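PDB 5UGZ: putative thioesterase from Escherichia coli, which probably hydrolyses thioesters as a type II thioesterase, releasing intermediates from the NRPS/PKS assembly line that makes colibactin. Local coordinates for residues A[22-36]-A[46-60]. Sequence-based numbering, arbitrary orientation.
Sequences SNISLYCLPYSGGSA and LSDNITLRPLEPAGR
L26 and R53 meet through their backbones in the middle of two parallel strands, 24-29 and 50-54. These belong to the alpha/beta-hydrolase sheet of the thioesterase. Strand 50-54 is one of the two edge strands of the sheet within this chain; 24-29 also pairs with strand 91-97. R53 N gives a hydrogen bond to L26 O at 2.9 Å, and L26 N donates to T51 O.

The tight part is apolar. On the face of I24, L26 and C28, L26 CB packs on I50 CG2, and its CD2 branch meets L46 CD2 at 3.7 Å. Helix 242-259 covers I50 and L46. On the other face, Y27 and R53 run side by side, with R53 CB 3.5 Å from Y27 CD2. L55 CD2 comes to the edge of this ring, and L55 also touches helix 72-83.

The start of the strands is looser and wetter. With chi1 at -178°, N23 extends away from its own backbone N, and ND2 gives T51 OG1 a hydrogen bond at 3.0 Å. Water 1 joins S25 OG to R53 NH2. N49 ND2 bonds E257 and holds S22 O only weakly.

Beyond the strands, the loops close on each other. P30 CG meets P57 CD across the loops. R60 NH1 bonds G34 O at 2.8 Å, in both the carbonyl and guanidinium planes, and forms a salt bridge with D178. A leucine in place of R60 would probably leave D178 without this charged partner and G34 O without its donor. Nearby, A36 N reaches E56 OE2 at 2.9 Å from above the carboxylate plane.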
ATOM      1  N   SER A  22     -17.717 -14.590 -12.530  1.00 33.13           N
ATOM      2  CA  SER A  22     -17.339 -14.774 -11.126  1.00 32.45           C
ATOM      3  C   SER A  22     -17.166 -13.422 -10.458  1.00 30.29           C
ATOM      4  O   SER A  22     -17.355 -12.391 -11.106  1.00 34.36           O
ATOM      5  CB  SER A  22     -16.052 -15.600 -11.008  1.00 37.00           C
ATOM      6  OG  SER A  22     -15.533 -15.564  -9.683  1.00 38.57           O
ATOM      7  N   ASN A  23     -16.829 -13.418  -9.169  1.00 30.93           N
ATOM      8  CA  ASN A  23     -16.494 -12.197  -8.446  1.00 31.36           C
ATOM      9  C   ASN A  23     -15.041 -12.247  -7.972  1.00 28.80           C
ATOM     10  O   ASN A  23     -14.472 -13.326  -7.769  1.00 28.80           O
ATOM     11  CB  ASN A  23     -17.449 -11.988  -7.260  1.00 30.39           C
ATOM     12  CG  ASN A  23     -17.182 -10.695  -6.499  1.00 30.07           C
ATOM     13  OD1 ASN A  23     -16.710 -10.728  -5.365  1.00 31.68           O
ATOM     14  ND2 ASN A  23     -17.517  -9.560  -7.099  1.00 28.01           N
ATOM     15  N   ILE A  24     -14.435 -11.071  -7.822  1.00 26.32           N
ATOM     16  CA  ILE A  24     -13.084 -10.946  -7.286  1.00 23.24           C
ATOM     17  C   ILE A  24     -13.055  -9.809  -6.279  1.00 23.89           C
ATOM     18  O   ILE A  24     -13.543  -8.708  -6.555  1.00 24.17           O
ATOM     19  CB  ILE A  24     -12.033 -10.686  -8.371  1.00 22.57           C
ATOM     20  CG1 ILE A  24     -10.706 -10.323  -7.707  1.00 20.81           C
ATOM     21  CG2 ILE A  24     -12.482  -9.573  -9.270  1.00 24.91           C
ATOM     22  CD1 ILE A  24      -9.507 -10.572  -8.584  1.00 23.66           C
ATOM     23  N   SER A  25     -12.461 -10.061  -5.123  1.00 21.90           N
ATOM     24  CA  SER A  25     -12.333  -9.044  -4.094  1.00 20.87           C
ATOM     25  C   SER A  25     -10.947  -8.421  -4.158  1.00 18.11           C
ATOM     26  O   SER A  25      -9.937  -9.132  -4.231  1.00 17.83           O
ATOM     27  CB  SER A  25     -12.604  -9.644  -2.723  1.00 20.88           C
ATOM     28  OG  SER A  25     -13.893 -10.215  -2.716  1.00 22.86           O
ATOM     29  N   LEU A  26     -10.915  -7.099  -4.155  1.00 17.58           N
ATOM     30  CA  LEU A  26      -9.695  -6.305  -4.184  1.00 15.87           C
ATOM     31  C   LEU A  26      -9.501  -5.671  -2.810  1.00 14.18           C
ATOM     32  O   LEU A  26     -10.230  -4.745  -2.449  1.00 13.42           O
ATOM     33  CB  LEU A  26      -9.794  -5.239  -5.266  1.00 14.59           C
ATOM     34  CG  LEU A  26      -8.681  -4.204  -5.309  1.00 14.53           C
ATOM     35  CD1 LEU A  26      -7.399  -4.823  -5.855  1.00 16.61           C
ATOM     36  CD2 LEU A  26      -9.141  -3.003  -6.149  1.00 15.26           C
ATOM     37  N   TYR A  27      -8.527  -6.179  -2.056  1.00 13.61           N
ATOM     38  CA  TYR A  27      -8.145  -5.646  -0.756  1.00 13.66           C
ATOM     39  C   TYR A  27      -7.149  -4.516  -0.968  1.00 13.99           C
ATOM     40  O   TYR A  27      -6.132  -4.700  -1.642  1.00 12.35           O
ATOM     41  CB  TYR A  27      -7.542  -6.753   0.121  1.00 11.61           C
ATOM     42  CG  TYR A  27      -8.557  -7.867   0.391  1.00 15.08           C
ATOM     43  CD1 TYR A  27      -8.676  -8.967  -0.461  1.00 14.45           C
ATOM     44  CD2 TYR A  27      -9.438  -7.776   1.455  1.00 13.83           C
ATOM     45  CE1 TYR A  27      -9.632  -9.949  -0.229  1.00 14.51           C
ATOM     46  CE2 TYR A  27     -10.386  -8.743   1.688  1.00 16.91           C
ATOM     47  CZ  TYR A  27     -10.488  -9.819   0.847  1.00 18.48           C
ATOM     48  OH  TYR A  27     -11.447 -10.771   1.111  1.00 22.15           O
ATOM     49  N   CYS A  28      -7.445  -3.343  -0.404  1.00 13.50           N
ATOM     50  CA  CYS A  28      -6.597  -2.173  -0.569  1.00 13.49           C
ATOM     51  C   CYS A  28      -6.053  -1.714   0.774  1.00 15.22           C
ATOM     52  O   CYS A  28      -6.801  -1.608   1.751  1.00 14.36           O
ATOM     53  CB  CYS A  28      -7.358  -1.035  -1.248  1.00 13.41           C
ATOM     54  SG  CYS A  28      -7.903  -1.480  -2.910  1.00 17.43           S
ATOM     55  N   LEU A  29      -4.743  -1.424   0.809  1.00 14.44           N
ATOM     56  CA  LEU A  29      -4.079  -0.936   2.009  1.00 13.86           C
ATOM     57  C   LEU A  29      -3.608   0.496   1.801  1.00 14.17           C
ATOM     58  O   LEU A  29      -3.041   0.808   0.747  1.00 14.00           O
ATOM     59  CB  LEU A  29      -2.883  -1.840   2.383  1.00 14.59           C
ATOM     60  CG  LEU A  29      -3.281  -3.216   2.936  1.00 15.14           C
ATOM     61  CD1 LEU A  29      -3.940  -4.057   1.869  1.00 15.48           C
ATOM     62  CD2 LEU A  29      -2.079  -3.960   3.502  1.00 18.32           C
ATOM     63  N   PRO A  30      -3.811   1.386   2.768  1.00 14.19           N
ATOM     64  CA  PRO A  30      -3.474   2.796   2.572  1.00 11.32           C
ATOM     65  C   PRO A  30      -1.998   3.099   2.821  1.00 13.64           C
ATOM     66  O   PRO A  30      -1.230   2.295   3.346  1.00 14.09           O
ATOM     67  CB  PRO A  30      -4.370   3.503   3.600  1.00 15.81           C
ATOM     68  CG  PRO A  30      -4.533   2.509   4.692  1.00 16.40           C
ATOM     69  CD  PRO A  30      -4.458   1.136   4.068  1.00 12.37           C
ATOM     70  N   TYR A  31      -1.605   4.304   2.425  1.00 13.58           N
ATOM     71  CA  TYR A  31      -0.248   4.773   2.664  1.00 16.06           C
ATOM     72  C   TYR A  31      -0.085   5.258   4.109  1.00 16.64           C
ATOM     73  O   TYR A  31      -1.012   5.202   4.919  1.00 15.70           O
ATOM     74  CB  TYR A  31       0.099   5.881   1.684  1.00 14.74           C
ATOM     75  CG  TYR A  31      -1.022   6.857   1.487  1.00 17.86           C
ATOM     76  CD1 TYR A  31      -1.553   7.570   2.572  1.00 20.33           C
ATOM     77  CD2 TYR A  31      -1.550   7.086   0.226  1.00 17.19           C
ATOM     78  CE1 TYR A  31      -2.586   8.466   2.402  1.00 19.02           C
ATOM     79  CE2 TYR A  31      -2.576   7.986   0.047  1.00 18.38           C
ATOM     80  CZ  TYR A  31      -3.087   8.670   1.142  1.00 18.13           C
ATOM     81  OH  TYR A  31      -4.111   9.551   0.968  1.00 21.15           O
ATOM     82  N   SER A  32       1.106   5.760   4.436  1.00 16.72           N
ATOM     83  CA  SER A  32       1.417   6.179   5.806  1.00 16.95           C
ATOM     84  C   SER A  32       0.539   7.345   6.250  1.00 18.38           C
ATOM     85  O   SER A  32       0.397   8.338   5.528  1.00 19.38           O
ATOM     86  CB  SER A  32       2.890   6.569   5.927  1.00 17.85           C
ATOM     87  OG  SER A  32       3.741   5.455   5.712  1.00 19.69           O
ATOM     88  N   GLY A  33      -0.027   7.233   7.459  1.00 16.49           N
ATOM     89  CA  GLY A  33      -0.994   8.194   7.955  1.00 18.35           C
ATOM     90  C   GLY A  33      -2.393   8.052   7.385  1.00 18.95           C
ATOM     91  O   GLY A  33      -3.323   8.704   7.889  1.00 15.59           O
ATOM     92  N   GLY A  34      -2.576   7.216   6.347  1.00 17.24           N
ATOM     93  CA  GLY A  34      -3.853   7.115   5.673  1.00 17.09           C
ATOM     94  C   GLY A  34      -4.804   6.114   6.310  1.00 18.93           C
ATOM     95  O   GLY A  34      -4.443   5.326   7.193  1.00 17.32           O
ATOM     96  N   SER A  35      -6.042   6.146   5.819  1.00 20.71           N
ATOM     97  CA  SER A  35      -7.107   5.262   6.267  1.00 18.83           C
ATOM     98  C   SER A  35      -7.756   4.607   5.057  1.00 17.51           C
ATOM     99  O   SER A  35      -7.511   4.993   3.911  1.00 17.43           O
ATOM    100  CB  SER A  35      -8.153   6.022   7.110  1.00 18.09           C
ATOM    101  OG  SER A  35      -8.984   6.834   6.305  1.00 18.24           O
ATOM    102  N   ALA A  36      -8.585   3.589   5.330  1.00 17.84           N
ATOM    103  CA  ALA A  36      -9.310   2.893   4.268  1.00 17.20           C
ATOM    104  C   ALA A  36     -10.152   3.843   3.423  1.00 16.08           C
ATOM    105  O   ALA A  36     -10.445   3.543   2.260  1.00 16.49           O
ATOM    106  CB  ALA A  36     -10.206   1.805   4.872  1.00 15.04           C
ATOM    107  N   LEU A  46     -14.258   1.187 -10.417  1.00 20.43           N
ATOM    108  CA  LEU A  46     -13.891  -0.222 -10.457  1.00 21.15           C
ATOM    109  C   LEU A  46     -14.903  -1.032 -11.256  1.00 24.43           C
ATOM    110  O   LEU A  46     -16.095  -0.701 -11.321  1.00 23.30           O
ATOM    111  CB  LEU A  46     -13.809  -0.798  -9.046  1.00 20.18           C
ATOM    112  CG  LEU A  46     -12.538  -0.700  -8.237  1.00 17.61           C
ATOM    113  CD1 LEU A  46     -12.905  -1.002  -6.811  1.00 18.02           C
ATOM    114  CD2 LEU A  46     -11.513  -1.714  -8.743  1.00 16.37           C
ATOM    115  N   SER A  47     -14.419  -2.135 -11.825  1.00 21.71           N
ATOM    116  CA  SER A  47     -15.261  -2.988 -12.648  1.00 23.33           C
ATOM    117  C   SER A  47     -16.379  -3.577 -11.805  1.00 23.64           C
ATOM    118  O   SER A  47     -16.209  -3.868 -10.623  1.00 21.28           O
ATOM    119  CB  SER A  47     -14.430  -4.100 -13.290  1.00 20.93           C
ATOM    120  OG  SER A  47     -13.532  -3.583 -14.253  1.00 18.53           O
ATOM    121  N   ASP A  48     -17.532  -3.774 -12.435  1.00 26.51           N
ATOM    122  CA  ASP A  48     -18.735  -4.123 -11.684  1.00 28.42           C
ATOM    123  C   ASP A  48     -18.642  -5.477 -10.984  1.00 25.48           C
ATOM    124  O   ASP A  48     -19.352  -5.697 -10.000  1.00 24.87           O
ATOM    125  CB  ASP A  48     -19.942  -4.073 -12.624  1.00 30.37           C
ATOM    126  CG  ASP A  48     -20.136  -2.693 -13.231  1.00 31.84           C
ATOM    127  OD1 ASP A  48     -19.951  -1.705 -12.482  1.00 34.00           O
ATOM    128  OD2 ASP A  48     -20.450  -2.593 -14.443  1.00 35.82           O
ATOM    129  N   ASN A  49     -17.793  -6.390 -11.454  1.00 25.51           N
ATOM    130  CA  ASN A  49     -17.585  -7.647 -10.753  1.00 24.86           C
ATOM    131  C   ASN A  49     -16.349  -7.624  -9.858  1.00 24.28           C
ATOM    132  O   ASN A  49     -15.780  -8.682  -9.578  1.00 23.49           O
ATOM    133  CB  ASN A  49     -17.486  -8.801 -11.745  1.00 25.21           C
ATOM    134  CG  ASN A  49     -16.165  -8.846 -12.436  1.00 23.91           C
ATOM    135  OD1 ASN A  49     -15.530  -7.816 -12.648  1.00 26.86           O
ATOM    136  ND2 ASN A  49     -15.729 -10.041 -12.796  1.00 26.95           N
ATOM    137  N   ILE A  50     -15.917  -6.447  -9.412  1.00 24.75           N
ATOM    138  CA  ILE A  50     -14.856  -6.316  -8.417  1.00 23.25           C
ATOM    139  C   ILE A  50     -15.481  -5.740  -7.157  1.00 22.18           C
ATOM    140  O   ILE A  50     -16.066  -4.648  -7.187  1.00 24.03           O
ATOM    141  CB  ILE A  50     -13.696  -5.430  -8.902  1.00 20.50           C
ATOM    142  CG1 ILE A  50     -13.119  -5.944 -10.227  1.00 20.83           C
ATOM    143  CG2 ILE A  50     -12.612  -5.365  -7.823  1.00 20.63           C
ATOM    144  CD1 ILE A  50     -12.084  -5.040 -10.834  1.00 18.44           C
ATOM    145  N   THR A  51     -15.360  -6.472  -6.057  1.00 19.77           N
ATOM    146  CA  THR A  51     -15.860  -6.029  -4.764  1.00 21.45           C
ATOM    147  C   THR A  51     -14.732  -5.348  -4.001  1.00 19.22           C
ATOM    148  O   THR A  51     -13.710  -5.979  -3.706  1.00 19.12           O
ATOM    149  CB  THR A  51     -16.411  -7.205  -3.962  1.00 21.60           C
ATOM    150  OG1 THR A  51     -17.484  -7.810  -4.690  1.00 23.83           O
ATOM    151  CG2 THR A  51     -16.920  -6.729  -2.613  1.00 22.32           C
ATOM    152  N   LEU A  52     -14.920  -4.066  -3.699  1.00 16.37           N
ATOM    153  CA  LEU A  52     -13.912  -3.295  -2.992  1.00 16.99           C
ATOM    154  C   LEU A  52     -13.874  -3.680  -1.517  1.00 16.89           C
ATOM    155  O   LEU A  52     -14.905  -3.687  -0.841  1.00 19.21           O
ATOM    156  CB  LEU A  52     -14.212  -1.812  -3.145  1.00 17.80           C
ATOM    157  CG  LEU A  52     -13.289  -0.876  -2.384  1.00 16.13           C
ATOM    158  CD1 LEU A  52     -11.883  -1.214  -2.771  1.00 17.62           C
ATOM    159  CD2 LEU A  52     -13.621   0.561  -2.734  1.00 17.25           C
ATOM    160  N   ARG A  53     -12.677  -3.980  -1.012  1.00 15.42           N
ATOM    161  CA  ARG A  53     -12.470  -4.428   0.366  1.00 15.56           C
ATOM    162  C   ARG A  53     -11.329  -3.644   1.005  1.00 17.70           C
ATOM    163  O   ARG A  53     -10.238  -4.180   1.236  1.00 16.05           O
ATOM    164  CB  ARG A  53     -12.181  -5.924   0.418  1.00 18.47           C
ATOM    165  CG  ARG A  53     -13.318  -6.772  -0.008  1.00 19.30           C
ATOM    166  CD  ARG A  53     -14.430  -6.616   0.986  1.00 23.50           C
ATOM    167  NE  ARG A  53     -15.444  -7.627   0.792  1.00 29.49           N
ATOM    168  CZ  ARG A  53     -16.653  -7.573   1.333  1.00 36.31           C
ATOM    169  NH1 ARG A  53     -17.002  -6.538   2.084  1.00 34.56           N
ATOM    170  NH2 ARG A  53     -17.522  -8.547   1.113  1.00 40.61           N
ATOM    171  N   PRO A  54     -11.554  -2.370   1.319  1.00 16.93           N
ATOM    172  CA  PRO A  54     -10.515  -1.586   1.991  1.00 16.05           C
ATOM    173  C   PRO A  54     -10.199  -2.181   3.349  1.00 15.00           C
ATOM    174  O   PRO A  54     -11.092  -2.549   4.104  1.00 14.95           O
ATOM    175  CB  PRO A  54     -11.142  -0.192   2.114  1.00 16.03           C
ATOM    176  CG  PRO A  54     -12.267  -0.169   1.094  1.00 17.82           C
ATOM    177  CD  PRO A  54     -12.766  -1.582   1.033  1.00 16.92           C
ATOM    178  N   LEU A  55      -8.915  -2.292   3.654  1.00 17.23           N
ATOM    179  CA  LEU A  55      -8.475  -2.857   4.925  1.00 15.80           C
ATOM    180  C   LEU A  55      -8.010  -1.719   5.812  1.00 13.11           C
ATOM    181  O   LEU A  55      -7.115  -0.961   5.426  1.00 16.73           O
ATOM    182  CB  LEU A  55      -7.363  -3.890   4.731  1.00 13.97           C
ATOM    183  CG  LEU A  55      -7.777  -5.205   4.053  1.00 15.35           C
ATOM    184  CD1 LEU A  55      -6.653  -6.218   4.069  1.00 16.44           C
ATOM    185  CD2 LEU A  55      -9.042  -5.811   4.632  1.00 15.28           C
ATOM    186  N   GLU A  56      -8.636  -1.589   6.986  1.00 14.11           N
ATOM    187  CA  GLU A  56      -8.353  -0.485   7.891  1.00 12.61           C
ATOM    188  C   GLU A  56      -7.256  -0.878   8.870  1.00 13.88           C
ATOM    189  O   GLU A  56      -7.504  -1.713   9.748  1.00 14.72           O
ATOM    190  CB  GLU A  56      -9.607  -0.079   8.653  1.00 13.37           C
ATOM    191  CG  GLU A  56      -9.454   1.223   9.436  1.00 13.39           C
ATOM    192  CD  GLU A  56      -9.592   2.460   8.567  1.00 14.47           C
ATOM    193  OE1 GLU A  56     -10.736   2.908   8.324  1.00 15.24           O
ATOM    194  OE2 GLU A  56      -8.557   3.001   8.140  1.00 16.61           O
ATOM    195  N   PRO A  57      -6.057  -0.285   8.782  1.00 13.80           N
ATOM    196  CA  PRO A  57      -5.043  -0.471   9.826  1.00 13.93           C
ATOM    197  C   PRO A  57      -5.521   0.073  11.161  1.00 14.56           C
ATOM    198  O   PRO A  57      -6.314   1.008  11.214  1.00 14.53           O
ATOM    199  CB  PRO A  57      -3.850   0.344   9.312  1.00 14.27           C
ATOM    200  CG  PRO A  57      -4.139   0.634   7.895  1.00 13.88           C
ATOM    201  CD  PRO A  57      -5.612   0.652   7.742  1.00 13.17           C
ATOM    202  N   ALA A  58      -4.998  -0.500  12.243  1.00 14.01           N
ATOM    203  CA  ALA A  58      -5.466  -0.158  13.574  1.00 12.48           C
ATOM    204  C   ALA A  58      -5.055   1.263  13.948  1.00 13.48           C
ATOM    205  O   ALA A  58      -4.003   1.759  13.540  1.00 14.13           O
ATOM    206  CB  ALA A  58      -4.913  -1.150  14.598  1.00 14.83           C
ATOM    207  N   GLY A  59      -5.910   1.922  14.724  1.00 13.40           N
ATOM    208  CA  GLY A  59      -5.614   3.228  15.279  1.00 14.48           C
ATOM    209  C   GLY A  59      -5.871   4.417  14.380  1.00 12.69           C
ATOM    210  O   GLY A  59      -5.357   5.502  14.660  1.00 12.40           O
ATOM    211  N   ARG A  60      -6.625   4.255  13.298  1.00 15.34           N
ATOM    212  CA  ARG A  60      -7.064   5.407  12.522  1.00 12.37           C
ATOM    213  C   ARG A  60      -8.351   5.019  11.808  1.00 13.31           C
ATOM    214  O   ARG A  60      -8.739   3.851  11.793  1.00 13.22           O
ATOM    215  CB  ARG A  60      -5.957   5.893  11.572  1.00 13.04           C
ATOM    216  CG  ARG A  60      -5.953   5.308  10.152  1.00 12.53           C
ATOM    217  CD  ARG A  60      -5.409   3.900  10.082  1.00 14.62           C
ATOM    218  NE  ARG A  60      -4.184   3.689  10.851  1.00 14.96           N
ATOM    219  CZ  ARG A  60      -2.953   3.974  10.435  1.00 14.86           C
ATOM    220  NH1 ARG A  60      -2.752   4.519   9.249  1.00 16.11           N
ATOM    221  NH2 ARG A  60      -1.915   3.700  11.224  1.00 18.42           N
TER
HETATM  222  O   HOH W   1     -16.774 -10.697  -1.205  1.00 35.70           O
HETATM  223  O   HOH W   2      -7.485   0.197   3.261  1.00 19.33           O